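Local coordinates for Lmo2445 protein (Listeria monocytogenes EGD-e, PDB 5HZL) that is of unknown function but binds calcium ions and belongs to the secreted internalin-like proteins built on leucine-rich repeats, at residues P17-I20 with I21-F24; I46-A49 with D50-T53; S70-N74 with E75-N79. One frame throughout, in Å; residues are numbered along the deposited sequence.

Interaction 1 (P17-I20 with I21-F24); sequences PAPI and IEAF
Glu22 lays its side chain against the ring of Pro19 at the start of helix 20-23, the single turn that follows strand 18-19 in the internalin-type N-terminal cap, a region probably related to EF-hands. Pro19 is the N-cap: its ring restricts phi, and since the N-cap N-H serves no helical bond, lacking one costs nothing. From Glu22, CB sits 3.6 Å from Pro19 O, the carbonyl that opens the helix. CG, turned away from its own carbonyl carbon by a chi1 of -68°, comes within 3.9 Å of Pro19 CG. Glu22 then runs on extended, so that its carboxylate carbon CD lies 3.7 Å from Pro19 CD. At the tip OE1 stands 3.5 Å from that same ring carbon, Pro19 CD, while OE2 leans toward Pro19 CG. An acid in the first helical turn is probably eased by the helix dipole, and the ring accepts its methylenes. Pro19 O takes the N-H of Ala23, in the carbonyl plane, and more weakly that of Glu22. Ile20 turns the other way, a branched hydrophobic packed on Ala30, Ile33 and Ala34 of helix 27-36. Where the helical conformation stops, Phe24 N still donates to Ile20 O at 2.8 Å, and Phe24 CD2 touches Ile20 CG2 at 4.2 Å. On one face of the Phe24 ring, offset toward the rim, Ala23 CB lies 3.6 Å above the plane.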
loop_
_atom_site.group_PDB
_atom_site.type_symbol
_atom_site.label_atom_id
_atom_site.label_comp_id
_atom_site.label_asym_id
_atom_site.label_seq_id
_atom_site.Cartn_x
_atom_site.Cartn_y
_atom_site.Cartn_z
ATOM N N PRO A 17 37.127 8.319 7.266
ATOM C CA PRO A 17 36.430 9.608 7.120
ATOM C C PRO A 17 36.369 10.153 5.699
ATOM O O PRO A 17 37.221 9.841 4.855
ATOM C CB PRO A 17 37.242 10.557 8.017
ATOM C CG PRO A 17 38.052 9.673 8.899
ATOM C CD PRO A 17 38.329 8.448 8.098
ATOM N N ALA A 18 35.339 10.946 5.450
ATOM C CA ALA A 18 35.137 11.567 4.143
ATOM C C ALA A 18 34.135 12.702 4.244
ATOM O O ALA A 18 33.360 12.742 5.203
ATOM C CB ALA A 18 34.640 10.534 3.143
ATOM N N PRO A 19 34.147 13.632 3.265
ATOM C CA PRO A 19 33.145 14.715 3.305
ATOM C C PRO A 19 31.732 14.160 3.108
ATOM O O PRO A 19 31.543 13.129 2.439
ATOM C CB PRO A 19 33.528 15.637 2.127
ATOM C CG PRO A 19 34.878 15.209 1.690
ATOM C CD PRO A 19 35.057 13.771 2.115
ATOM N N ILE A 20 30.749 14.847 3.675
ATOM C CA ILE A 20 29.360 14.406 3.560
ATOM C C ILE A 20 28.934 14.300 2.096
ATOM O O ILE A 20 28.311 13.303 1.726
ATOM C CB ILE A 20 28.415 15.319 4.349
ATOM C CG1 ILE A 20 28.820 15.327 5.830
ATOM C CG2 ILE A 20 26.984 14.825 4.217
ATOM C CD1 ILE A 20 28.106 16.349 6.681
ATOM N N ILE A 21 29.300 15.287 1.270
ATOM C CA ILE A 21 28.940 15.297 -0.165
ATOM C C ILE A 21 29.563 14.126 -0.952
ATOM O O ILE A 21 29.047 13.732 -2.011
ATOM C CB ILE A 21 29.262 16.666 -0.850
ATOM C CG1 ILE A 21 28.485 16.866 -2.164
ATOM C CG2 ILE A 21 30.757 16.851 -1.063
ATOM C CD1 ILE A 21 26.981 16.755 -2.019
ATOM N N GLU A 22 30.679 13.583 -0.459
ATOM C CA GLU A 22 31.285 12.424 -1.132
ATOM C C GLU A 22 30.562 11.159 -0.694
ATOM O O GLU A 22 30.360 10.252 -1.487
ATOM C CB GLU A 22 32.782 12.300 -0.890
ATOM C CG GLU A 22 33.616 13.407 -1.532
ATOM C CD GLU A 22 35.117 13.109 -1.518
ATOM O OE1 GLU A 22 35.536 12.062 -0.943
ATOM O OE2 GLU A 22 35.876 13.923 -2.095
ATOM N N ALA A 23 30.166 11.112 0.571
ATOM C CA ALA A 23 29.449 9.949 1.095
ATOM C C ALA A 23 28.030 9.853 0.520
ATOM O O ALA A 23 27.573 8.772 0.141
ATOM C CB ALA A 23 29.394 9.994 2.623
ATOM N N PHE A 24 27.346 10.993 0.457
ATOM C CA PHE A 24 25.972 11.031 -0.030
ATOM C C PHE A 24 25.852 12.153 -1.058
ATOM O O PHE A 24 25.527 13.267 -0.698
ATOM C CB PHE A 24 25.032 11.255 1.158
ATOM C CG PHE A 24 25.321 10.362 2.345
ATOM C CD1 PHE A 24 24.949 9.025 2.343
ATOM C CD2 PHE A 24 25.956 10.871 3.475
ATOM C CE1 PHE A 24 25.211 8.207 3.433
ATOM C CE2 PHE A 24 26.213 10.060 4.580
ATOM C CZ PHE A 24 25.837 8.725 4.557
#

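Interaction 2 (I46-A49 with D50-T53); sequences ITQA and DLDT
The amide of Gln48 and the carboxylate of Asp52 meet with their planes 49° apart. Gln48 NE2 gives a hydrogen bond of 2.9 Å to Asp52 OD1; the acceptor lies in the amide plane, yet the donor arrives from above the carboxylate plane. The bend of Gln48 at chi2 (61°), after a CG placed opposite the backbone N, swings the amide round to the acid one turn further on. Each end has another partner: OD1 of Asp52 is bound more strongly by Thr78 OG1, and NE2 of Gln48 also reaches Val76 O, so glutamine serves here as a donor to two acceptors. The second carboxylate, that of Asp50, is approached on the anti side of OD2 by Thr47 N, 3.2 Å away and 28° out of the plane. Thr47 returns the bond, its OG1 accepting from Asp50 N at 3.1 Å. Together they form a capping box at the start of helix 48-51, with Thr47 as N-cap; it gives Asp50 N, a first-turn N-H without an i-4 helical carbonyl, a side-chain acceptor beside its weak bond to Thr47 O. A weak bond of 3.3 Å from Thr47 OG1 to Asp50 OD2 adds to the box. Beneath these polar groups, Ile46 CD1 packs 3.8 Å from Leu51 CD2, joining the end of strand 45-46 to the buried side of the helix. Leu51 N is held by Thr47 O. Further along, Thr53 OG1 donates back to Asp50 O at 2.7 Å, and the same oxygen also accepts from Thr53 N.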
loop_
_atom_site.group_PDB
_atom_site.type_symbol
_atom_site.label_atom_id
_atom_site.label_comp_id
_atom_site.label_asym_id
_atom_site.label_seq_id
_atom_site.Cartn_x
_atom_site.Cartn_y
_atom_site.Cartn_z
ATOM N N ILE A 46 32.921 13.705 8.027
ATOM C CA ILE A 46 32.219 12.919 9.031
ATOM C C ILE A 46 32.930 11.587 9.221
ATOM O O ILE A 46 33.580 11.065 8.298
ATOM C CB ILE A 46 30.741 12.662 8.685
ATOM C CG1 ILE A 46 30.603 11.978 7.308
ATOM C CG2 ILE A 46 29.993 13.982 8.739
ATOM C CD1 ILE A 46 29.194 11.547 6.965
ATOM N N THR A 47 32.777 11.048 10.425
ATOM C CA THR A 47 33.385 9.797 10.813
ATOM C C THR A 47 32.299 8.788 11.027
ATOM O O THR A 47 31.128 9.152 11.075
ATOM C CB THR A 47 34.152 9.966 12.145
ATOM O OG1 THR A 47 33.235 10.367 13.173
ATOM C CG2 THR A 47 35.266 11.023 12.017
ATOM N N GLN A 48 32.683 7.520 11.166
ATOM C CA GLN A 48 31.709 6.473 11.438
ATOM C C GLN A 48 31.078 6.766 12.813
ATOM O O GLN A 48 29.908 6.459 13.021
ATOM C CB GLN A 48 32.327 5.071 11.366
ATOM C CG GLN A 48 31.333 3.938 11.633
ATOM C CD GLN A 48 30.181 3.886 10.642
ATOM O OE1 GLN A 48 30.386 3.822 9.427
ATOM N NE2 GLN A 48 28.959 3.879 11.162
ATOM N N ALA A 49 31.855 7.371 13.722
ATOM C CA ALA A 49 31.367 7.766 15.053
ATOM C C ALA A 49 30.268 8.832 14.957
ATOM O O ALA A 49 29.367 8.853 15.798
ATOM C CB ALA A 49 32.502 8.272 15.916
ATOM N N ASP A 50 30.348 9.717 13.955
ATOM C CA ASP A 50 29.313 10.746 13.741
ATOM C C ASP A 50 28.021 10.068 13.253
ATOM O O ASP A 50 26.929 10.369 13.756
ATOM C CB ASP A 50 29.751 11.834 12.738
ATOM C CG ASP A 50 30.800 12.805 13.303
ATOM O OD1 ASP A 50 30.674 13.219 14.477
ATOM O OD2 ASP A 50 31.721 13.205 12.550
ATOM N N LEU A 51 28.134 9.154 12.288
ATOM C CA LEU A 51 26.939 8.450 11.798
ATOM C C LEU A 51 26.278 7.620 12.911
ATOM O O LEU A 51 25.051 7.434 12.911
ATOM C CB LEU A 51 27.236 7.563 10.584
ATOM C CG LEU A 51 27.735 8.223 9.298
ATOM C CD1 LEU A 51 27.817 7.186 8.183
ATOM C CD2 LEU A 51 26.808 9.353 8.888
ATOM N N ASP A 52 27.080 7.135 13.861
ATOM C CA ASP A 52 26.545 6.344 14.981
ATOM C C ASP A 52 25.697 7.145 16.001
ATOM O O ASP A 52 24.952 6.544 16.787
ATOM C CB ASP A 52 27.661 5.523 15.648
ATOM C CG ASP A 52 28.178 4.382 14.742
ATOM O OD1 ASP A 52 27.577 4.135 13.659
ATOM O OD2 ASP A 52 29.169 3.710 15.116
ATOM N N THR A 53 25.789 8.479 15.962
ATOM C CA THR A 53 25.011 9.350 16.856
ATOM C C THR A 53 23.600 9.609 16.315
ATOM O O THR A 53 22.762 10.166 17.014
ATOM C CB THR A 53 25.707 10.715 17.119
ATOM O OG1 THR A 53 25.757 11.512 15.920
ATOM C CG2 THR A 53 27.110 10.506 17.677
#

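Interaction 3 (S70-N74 with E75-N79); sequences SVLNN and EVFTN
Leu72 and Phe77 make the closely packed, buried part of this contact. Their side chains cross at about a right angle, and Leu72 CD2 comes 4.1 Å from Phe77 CZ, one methyl of the leucine fork against the far end of the ring. The carbonyl of Leu72 joins in: its oxygen sits at the ring edge, near the ring plane, 3.8 Å from Phe77 CE1, where the polarised C-H atoms of an aromatic can suit an oxygen. The same Leu72 O accepts from Glu75 N at 3.2 Å; the bond is straight at hydrogen (164°), but the donor stands well above the carbonyl plane, away from a lone pair. Helix 27-36 closes over this side, with Ile29 on Leu72 and Ile33 on Phe77.

Residues 71-74 form a 3-10 turn that continues from helix 66-70, with Asn74 N bonded to Val71 O at 2.9 Å and Asn73 N to Ser70 O at 3.1 Å. Beyond Glu75 the chain straightens and runs toward strand 82-84 of the parallel sheet of the leucine-rich repeats, so the turn lies where the N-terminal cap meets the repeat array. With chi1 at -56°, Glu75 holds CG opposite its own carbonyl carbon and against Phe24, while CB rests on Leu51; the bend at chi2 (-60°) then turns the carboxylate back toward Asn74 O, an acceptor with which it makes no bond.

On the more open side the residues are polar and turn elsewhere. Both asparagines suit a turn in which a short amide must reach backbone groups of neighbouring loops: Asn74 leads its amide off to Ala23 O, and Asn73 turns away from the following segment and donates through ND2 to Asp95 O.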
loop_
_atom_site.group_PDB
_atom_site.type_symbol
_atom_site.label_atom_id
_atom_site.label_comp_id
_atom_site.label_asym_id
_atom_site.label_seq_id
_atom_site.Cartn_x
_atom_site.Cartn_y
_atom_site.Cartn_z
ATOM N N SER A 70 18.673 5.800 -2.512
ATOM C CA SER A 70 19.580 4.649 -2.590
ATOM C C SER A 70 21.000 5.005 -2.143
ATOM O O SER A 70 21.772 4.146 -1.721
ATOM C CB SER A 70 19.558 4.017 -3.984
ATOM O OG SER A 70 19.961 4.933 -4.968
ATOM N N VAL A 71 21.313 6.290 -2.234
ATOM C CA VAL A 71 22.598 6.830 -1.784
ATOM C C VAL A 71 22.896 6.533 -0.297
ATOM O O VAL A 71 24.070 6.429 0.079
ATOM C CB VAL A 71 22.664 8.340 -2.119
ATOM C CG1 VAL A 71 23.566 9.115 -1.197
ATOM C CG2 VAL A 71 23.059 8.535 -3.582
ATOM N N LEU A 72 21.846 6.384 0.522
ATOM C CA LEU A 72 21.985 6.056 1.953
ATOM C C LEU A 72 22.772 4.750 2.168
ATOM O O LEU A 72 23.480 4.602 3.183
ATOM C CB LEU A 72 20.622 5.983 2.644
ATOM C CG LEU A 72 19.843 7.302 2.751
ATOM C CD1 LEU A 72 18.432 7.074 3.279
ATOM C CD2 LEU A 72 20.572 8.322 3.622
ATOM N N ASN A 73 22.656 3.820 1.216
ATOM C CA ASN A 73 23.411 2.563 1.264
ATOM C C ASN A 73 24.936 2.716 1.131
ATOM O O ASN A 73 25.666 1.729 1.252
ATOM C CB ASN A 73 22.864 1.569 0.246
ATOM C CG ASN A 73 21.513 1.029 0.650
ATOM O OD1 ASN A 73 21.290 0.738 1.822
ATOM N ND2 ASN A 73 20.617 0.853 -0.313
ATOM N N ASN A 74 25.411 3.938 0.884
ATOM C CA ASN A 74 26.850 4.198 0.829
ATOM C C ASN A 74 27.468 4.122 2.205
ATOM O O ASN A 74 28.670 4.149 2.313
ATOM C CB ASN A 74 27.184 5.566 0.225
ATOM C CG ASN A 74 26.903 5.640 -1.265
ATOM O OD1 ASN A 74 26.495 4.660 -1.894
ATOM N ND2 ASN A 74 27.126 6.815 -1.844
ATOM N N GLU A 75 26.652 4.062 3.251
ATOM C CA GLU A 75 27.162 3.956 4.611
ATOM C C GLU A 75 26.220 3.112 5.462
ATOM O O GLU A 75 25.215 2.597 4.980
ATOM C CB GLU A 75 27.329 5.348 5.242
ATOM C CG GLU A 75 28.217 6.328 4.480
ATOM C CD GLU A 75 29.653 5.858 4.293
ATOM O OE1 GLU A 75 30.120 4.907 4.974
ATOM O OE2 GLU A 75 30.321 6.470 3.445
ATOM N N VAL A 76 26.573 2.971 6.730
ATOM C CA VAL A 76 25.794 2.218 7.693
ATOM C C VAL A 76 25.517 3.117 8.900
ATOM O O VAL A 76 26.456 3.549 9.575
ATOM C CB VAL A 76 26.571 0.962 8.167
ATOM C CG1 VAL A 76 25.808 0.234 9.270
ATOM C CG2 VAL A 76 26.860 0.034 6.995
ATOM N N PHE A 77 24.236 3.401 9.155
ATOM C CA PHE A 77 23.817 4.209 10.297
ATOM C C PHE A 77 23.464 3.150 11.327
ATOM O O PHE A 77 22.302 2.842 11.526
ATOM C CB PHE A 77 22.606 5.052 9.932
ATOM C CG PHE A 77 22.839 6.015 8.802
ATOM C CD1 PHE A 77 22.748 5.592 7.478
ATOM C CD2 PHE A 77 23.104 7.367 9.058
ATOM C CE1 PHE A 77 22.948 6.491 6.430
ATOM C CE2 PHE A 77 23.303 8.268 8.017
ATOM C CZ PHE A 77 23.226 7.831 6.702
ATOM N N THR A 78 24.486 2.586 11.975
ATOM C CA THR A 78 24.314 1.481 12.948
ATOM C C THR A 78 23.223 1.631 14.004
ATOM O O THR A 78 22.707 0.626 14.443
ATOM C CB THR A 78 25.607 1.161 13.748
ATOM O OG1 THR A 78 25.927 2.279 14.565
ATOM C CG2 THR A 78 26.820 0.828 12.855
ATOM N N ASN A 79 22.871 2.855 14.401
ATOM C CA ASN A 79 21.845 3.082 15.459
ATOM C C ASN A 79 20.567 3.820 15.076
ATOM O O ASN A 79 19.771 4.168 15.947
ATOM C CB ASN A 79 22.489 3.877 16.584
ATOM C CG ASN A 79 23.677 3.187 17.154
ATOM O OD1 ASN A 79 23.676 1.980 17.356
ATOM N ND2 ASN A 79 24.699 3.955 17.428
#

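How the interactions relate
From the N terminus the three contacts come in series, each a local turn; none nests in or crosses another. Interaction 1 turns strand 18-19 into helix 20-23, interaction 2 strand 45-46 into helix 48-51, and interaction 3 ends the 3-10 turn after helix 66-70. Their centres lie about 11 to 12 Å apart. The probable hydrogen bond from Ile46 N to Ala18 O (3.0 Å) pairs the two short strands, closing the loop that carries helix 27-36 and the calcium ligands from Glu27 to Asp44. Interaction 3 supplies Phe77, whose CZ meets Phe24 CZ at 3.5 Å and whose CE2 meets Leu51 CD2 at 3.8 Å, tying the calcium-binding cap to the start of the repeats.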